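Local atomic coordinates of fiber protein (Snake adenovirus 1, PDB entry 4D0U), a protein that probably forms the spikes at the vertices of the adenovirus capsid and, through its trimeric head domain, attaches the virion to a host-cell receptor. Residues F56-R61 and G121-E126; K102-I107 and T113-V118. The protein carries 2 engineered substitutions. All blocks are in the same frame, centred on the assembly; numbering follows the deposited sequence.

Contact 1. Residues F56-R61 and G121-E126. Engineered in segment 121-126: Met123 (natural residue Leu), Met125 (natural residue Leu).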
loop_
_atom_site.group_PDB
_atom_site.type_symbol
_atom_site.label_atom_id
_atom_site.label_comp_id
_atom_site.label_asym_id
_atom_site.label_seq_id
_atom_site.Cartn_x
_atom_site.Cartn_y
_atom_site.Cartn_z
ATOM N N PHE A 56 -3.356 -4.409 17.760
ATOM C CA PHE A 56 -2.782 -4.007 16.481
ATOM C C PHE A 56 -1.330 -4.407 16.456
ATOM O O PHE A 56 -0.643 -4.347 17.473
ATOM C CB PHE A 56 -2.775 -2.486 16.337
ATOM C CG PHE A 56 -4.013 -1.914 15.723
ATOM C CD1 PHE A 56 -5.181 -1.773 16.476
ATOM C CD2 PHE A 56 -4.006 -1.473 14.398
ATOM C CE1 PHE A 56 -6.332 -1.231 15.916
ATOM C CE2 PHE A 56 -5.156 -0.911 13.852
ATOM C CZ PHE A 56 -6.317 -0.798 14.602
ATOM N N ALA A 57 -0.845 -4.730 15.269
ATOM C CA ALA A 57 0.576 -4.801 15.053
ATOM C C ALA A 57 0.995 -3.623 14.191
ATOM O O ALA A 57 0.329 -3.315 13.212
ATOM C CB ALA A 57 0.899 -6.103 14.348
ATOM N N PHE A 58 2.081 -2.954 14.573
ATOM C CA PHE A 58 2.638 -1.866 13.792
ATOM C C PHE A 58 4.042 -2.211 13.377
ATOM O O PHE A 58 4.779 -2.828 14.141
ATOM C CB PHE A 58 2.634 -0.569 14.596
ATOM C CG PHE A 58 1.258 0.018 14.751
ATOM C CD1 PHE A 58 0.748 0.867 13.776
ATOM C CD2 PHE A 58 0.450 -0.340 15.836
ATOM C CE1 PHE A 58 -0.534 1.399 13.893
ATOM C CE2 PHE A 58 -0.828 0.191 15.953
ATOM C CZ PHE A 58 -1.318 1.039 14.973
ATOM N N GLN A 59 4.402 -1.808 12.169
ATOM C CA GLN A 59 5.807 -1.851 11.709
ATOM C C GLN A 59 6.218 -0.474 11.280
ATOM O O GLN A 59 5.470 0.207 10.576
ATOM C CB GLN A 59 5.949 -2.848 10.565
ATOM C CG GLN A 59 7.277 -2.752 9.818
ATOM C CD GLN A 59 7.241 -3.503 8.502
ATOM O OE1 GLN A 59 6.185 -3.968 8.079
ATOM N NE2 GLN A 59 8.393 -3.624 7.856
ATOM N N ALA A 60 7.385 -0.014 11.740
ATOM C CA ALA A 60 7.915 1.297 11.338
ATOM C C ALA A 60 9.168 1.033 10.537
ATOM O O ALA A 60 10.070 0.320 11.003
ATOM C CB ALA A 60 8.246 2.156 12.570
ATOM N N ARG A 61 9.201 1.537 9.313
ATOM C CA ARG A 61 10.340 1.276 8.423
ATOM C C ARG A 61 10.914 2.580 7.888
ATOM O O ARG A 61 10.194 3.476 7.472
ATOM C CB ARG A 61 9.919 0.355 7.269
ATOM C CG ARG A 61 11.021 0.083 6.250
ATOM C CD ARG A 61 10.472 -0.748 5.111
ATOM N NE ARG A 61 10.394 -2.154 5.486
ATOM C CZ ARG A 61 9.679 -3.081 4.836
ATOM N NH1 ARG A 61 8.941 -2.765 3.759
ATOM N NH2 ARG A 61 9.704 -4.336 5.275
ATOM N N GLY A 121 4.109 8.973 24.707
ATOM C CA GLY A 121 4.208 7.514 24.531
ATOM C C GLY A 121 2.876 6.752 24.538
ATOM O O GLY A 121 2.864 5.530 24.675
ATOM N N ILE A 122 1.768 7.481 24.389
ATOM C CA ILE A 122 0.462 6.874 24.161
ATOM C C ILE A 122 0.038 7.129 22.710
ATOM O O ILE A 122 -0.076 8.279 22.294
ATOM C CB ILE A 122 -0.608 7.435 25.115
ATOM C CG1 ILE A 122 -0.158 7.246 26.574
ATOM C CG2 ILE A 122 -1.955 6.767 24.878
ATOM C CD1 ILE A 122 0.074 5.805 26.984
HETATM N N MSE A 123 -0.172 6.050 21.952
HETATM C CA MSE A 123 -0.740 6.180 20.592
HETATM C C MSE A 123 -2.214 6.459 20.680
HETATM O O MSE A 123 -2.919 5.795 21.451
HETATM C CB MSE A 123 -0.567 4.850 19.864
HETATM C CG MSE A 123 -1.273 4.984 18.490
HETATM SE SE MSE A 123 -1.247 3.316 17.473
HETATM C CE MSE A 123 0.660 3.333 16.971
ATOM N N THR A 124 -2.713 7.390 19.865
ATOM C CA THR A 124 -4.148 7.429 19.547
ATOM C C THR A 124 -4.309 7.258 18.066
ATOM O O THR A 124 -3.641 7.947 17.302
ATOM C CB THR A 124 -4.769 8.780 19.966
ATOM O OG1 THR A 124 -4.667 8.917 21.401
ATOM C CG2 THR A 124 -6.281 8.877 19.602
HETATM N N MSE A 125 -5.209 6.362 17.650
HETATM C CA MSE A 125 -5.597 6.301 16.226
HETATM C C MSE A 125 -7.076 6.644 16.161
HETATM O O MSE A 125 -7.912 5.855 16.620
HETATM C CB MSE A 125 -5.319 4.927 15.593
HETATM C CG MSE A 125 -5.645 5.111 14.087
HETATM SE SE MSE A 125 -5.223 3.504 13.043
HETATM C CE MSE A 125 -6.818 2.582 13.583
ATOM N N GLU A 126 -7.403 7.818 15.616
ATOM C CA GLU A 126 -8.806 8.197 15.399
ATOM C C GLU A 126 -9.267 7.625 14.082
ATOM O O GLU A 126 -8.447 7.396 13.205
ATOM C CB GLU A 126 -8.974 9.724 15.436
ATOM C CG GLU A 126 -8.606 10.260 16.819
ATOM C CD GLU A 126 -8.848 11.739 16.993
ATOM O OE1 GLU A 126 -8.000 12.537 16.577
ATOM O OE2 GLU A 126 -9.848 12.103 17.624
#

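Contact 2. Residues K102-I107 and T113-V118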
loop_
_atom_site.group_PDB
_atom_site.type_symbol
_atom_site.label_atom_id
_atom_site.label_comp_id
_atom_site.label_asym_id
_atom_site.label_seq_id
_atom_site.Cartn_x
_atom_site.Cartn_y
_atom_site.Cartn_z
ATOM N N LYS A 102 3.562 16.192 9.257
ATOM C CA LYS A 102 2.207 16.558 9.679
ATOM C C LYS A 102 1.966 16.331 11.170
ATOM O O LYS A 102 0.887 16.679 11.684
ATOM C CB LYS A 102 1.160 15.778 8.866
ATOM C CG LYS A 102 1.096 16.169 7.399
ATOM C CD LYS A 102 0.223 17.412 7.234
ATOM C CE LYS A 102 0.123 17.776 5.784
ATOM N NZ LYS A 102 -0.579 19.076 5.612
ATOM N N GLY A 103 2.920 15.694 11.847
ATOM C CA GLY A 103 2.756 15.364 13.265
ATOM C C GLY A 103 1.805 14.203 13.522
ATOM O O GLY A 103 1.500 13.893 14.672
ATOM N N ARG A 104 1.374 13.534 12.453
ATOM C CA ARG A 104 0.438 12.394 12.586
ATOM C C ARG A 104 0.422 11.667 11.243
ATOM O O ARG A 104 1.012 12.151 10.265
ATOM C CB ARG A 104 -0.981 12.843 13.013
ATOM C CG ARG A 104 -1.617 14.043 12.294
ATOM C CD ARG A 104 -1.844 13.808 10.819
ATOM N NE ARG A 104 -2.730 14.834 10.267
ATOM C CZ ARG A 104 -2.904 15.049 8.974
ATOM N NH1 ARG A 104 -2.249 14.319 8.068
ATOM N NH2 ARG A 104 -3.729 16.007 8.593
ATOM N N TRP A 105 -0.226 10.508 11.205
ATOM C CA TRP A 105 -0.155 9.603 10.040
ATOM C C TRP A 105 -1.582 9.311 9.570
ATOM O O TRP A 105 -2.279 8.500 10.182
ATOM C CB TRP A 105 0.523 8.298 10.430
ATOM C CG TRP A 105 1.916 8.538 10.937
ATOM C CD1 TRP A 105 2.268 9.120 12.152
ATOM C CD2 TRP A 105 3.143 8.230 10.262
ATOM N NE1 TRP A 105 3.650 9.204 12.234
ATOM C CE2 TRP A 105 4.209 8.674 11.097
ATOM C CE3 TRP A 105 3.455 7.654 9.019
ATOM C CZ2 TRP A 105 5.566 8.513 10.734
ATOM C CZ3 TRP A 105 4.806 7.507 8.650
ATOM C CH2 TRP A 105 5.846 7.937 9.514
ATOM N N LEU A 106 -1.962 9.937 8.463
ATOM C CA LEU A 106 -3.215 9.621 7.760
ATOM C C LEU A 106 -3.065 8.260 7.067
ATOM O O LEU A 106 -2.098 8.036 6.315
ATOM C CB LEU A 106 -3.479 10.716 6.727
ATOM C CG LEU A 106 -4.696 10.534 5.841
ATOM C CD1 LEU A 106 -5.988 10.574 6.659
ATOM C CD2 LEU A 106 -4.742 11.641 4.777
ATOM N N ILE A 107 -3.981 7.334 7.331
ATOM C CA ILE A 107 -3.776 5.947 6.897
ATOM C C ILE A 107 -5.079 5.356 6.373
ATOM O O ILE A 107 -6.116 5.433 7.043
ATOM C CB ILE A 107 -3.103 5.100 8.016
ATOM C CG1 ILE A 107 -2.867 3.648 7.543
ATOM C CG2 ILE A 107 -3.904 5.152 9.332
ATOM C CD1 ILE A 107 -1.849 2.911 8.425
ATOM N N THR A 113 -10.761 5.203 7.229
ATOM C CA THR A 113 -9.516 5.977 7.307
ATOM C C THR A 113 -9.158 6.219 8.760
ATOM O O THR A 113 -10.040 6.443 9.580
ATOM C CB THR A 113 -9.704 7.347 6.649
ATOM O OG1 THR A 113 -10.301 7.118 5.375
ATOM C CG2 THR A 113 -8.349 7.978 6.424
ATOM N N GLY A 114 -7.861 6.185 9.065
ATOM C CA GLY A 114 -7.409 6.498 10.427
ATOM C C GLY A 114 -6.420 7.641 10.435
ATOM O O GLY A 114 -5.859 8.001 9.393
ATOM N N ILE A 115 -6.239 8.255 11.609
ATOM C CA ILE A 115 -5.101 9.152 11.827
ATOM C C ILE A 115 -4.400 8.718 13.087
ATOM O O ILE A 115 -4.992 8.706 14.161
ATOM C CB ILE A 115 -5.535 10.608 11.946
ATOM C CG1 ILE A 115 -6.066 11.072 10.593
ATOM C CG2 ILE A 115 -4.349 11.479 12.383
ATOM C CD1 ILE A 115 -6.514 12.501 10.545
ATOM N N VAL A 116 -3.128 8.357 12.933
ATOM C CA VAL A 116 -2.309 7.846 14.046
ATOM C C VAL A 116 -1.451 9.003 14.587
ATOM O O VAL A 116 -0.749 9.674 13.816
ATOM C CB VAL A 116 -1.364 6.735 13.575
ATOM C CG1 VAL A 116 -0.458 6.296 14.727
ATOM C CG2 VAL A 116 -2.140 5.532 13.046
ATOM N N SER A 117 -1.502 9.212 15.904
ATOM C CA SER A 117 -0.617 10.178 16.558
ATOM C C SER A 117 -0.104 9.595 17.869
ATOM O O SER A 117 -0.553 8.557 18.306
ATOM C CB SER A 117 -1.350 11.491 16.805
ATOM O OG SER A 117 -2.401 11.289 17.712
ATOM N N VAL A 118 0.873 10.265 18.458
ATOM C CA VAL A 118 1.402 9.820 19.754
ATOM C C VAL A 118 1.570 11.043 20.648
ATOM O O VAL A 118 1.830 12.124 20.172
ATOM C CB VAL A 118 2.713 9.002 19.622
ATOM C CG1 VAL A 118 3.898 9.870 19.215
ATOM C CG2 VAL A 118 3.032 8.242 20.911
HETATM O O HOH W 1 2.325 11.623 16.298
#

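Contact 1. Residues F56-R61 and G121-E126
Phe58 lays one face of its ring under the terminal methyl of Met123, whose CE stands 3.6 Å from the ring centroid and only 10° off the ring normal, a nearly axial CH-pi contact. The selenium follows at the rim of the same ring, with SE 3.4 Å from Phe58 CZ, and sits obliquely to the ring rather than over its centre, as a Met-aromatic contact. Both Met123 and Met125 are engineered, replacing natural leucines, and carry selenium in place of sulfur. In Met123 the chain runs out extended, then turns at its last torsion (chi3 -73°), which folds the methyl back over the ring; the two side chains approach from opposite directions.

Two residues back on one strand and two on along the other, the pairing repeats less closely. Met125 crosses Phe56 at about a right angle and reaches it with its methyl, CE to Phe56 CZ 3.6 Å, while its SE remains 5.3 Å from the ring centroid. Bent the other way at chi3 (79°), it brings the methyl to the CZ end of the ring instead of its centre.

No hydrogen bond joins the segments, and their backbones stay far apart, with CA atoms of Phe58 and Met123 11.1 Å from each other. The phenylalanines suit this buried space, since their rings reach far from the strand and bring in no polar group. Leu48, Leu73 and Phe85 pack around them. Such side-chain-only contact between strands of two separate sheets is the hydrophobic core of a beta-sandwich, here that of the fibre head.

Contact 2. Residues K102-I107 and T113-V118
Trp105 and Val116 meet as a hydrogen-bonded antiparallel pair: Trp105 N donates to Val116 O (2.8 Å), in the carbonyl plane, and Val116 N returns a straighter bond to Trp105 O (2.9 Å, 168° at the hydrogen), though from above that carbonyl plane. Val116 O also lies at the edge of the indole, 3.5 Å from Trp105 CD1. The indole NE1 is satisfied by Leu97 O, and the ring packs on Phe96, so this amphipathic aromatic can be buried without stranding its N-H.

Ile107 and Gly114 form the second such pair, with Gly114 N donating almost linearly to Ile107 O at 2.8 Å. Here packing is tight. The CG2 branch of Ile107, held between the backbone N and the carbonyl carbon, lies against the Gly114 backbone, 3.5 Å from Gly114 O; a glycine leaves room for it. Beyond, the same CG2 reaches Val116 CG2, and the branched residues Ile107 and Val116 face the core. The two strands are the arms of a beta hairpin whose 105-109 strand forms one edge of a four-stranded antiparallel sheet within the chain.

On the other face Leu106 is still buried and sends CD1 to Thr113 CG2 (3.5 Å). The looser side begins at Ile115, whose CG2 rests along the aliphatic part of Arg104, 3.7 Å from its CB. Apolar methylenes with a charged end fit this partly exposed surface: the guanidinium continues to a salt bridge with Glu133 of the third subunit. Towards Val118 the direct ladder gives way to a water, which donates to Gly103 O and accepts from Val118 N. Positive phi at Gly103 (75°) turns the exposed chain just before Arg104.

In the fold
Both segments of contact 2 fall between the two segments of contact 1 in the sequence, and the centres of the contacts lie 9 Å apart. They share one antiparallel sheet: strand 112-119 of contact 2 is followed in the chain by strand 122-127 of contact 1, and the two lie side by side, with probable hydrogen bonds from Ser117 N to Thr124 O and from Ile115 N to Glu126 O. Contact 2 joins neighbouring strands within that sheet, whereas contact 1 packs it on the sheet containing strand 55-65. Segment 56-61 meets the second subunit of the homotrimer through Gln59 and Arg61, and segment 102-107 the third through Lys102 and Arg104.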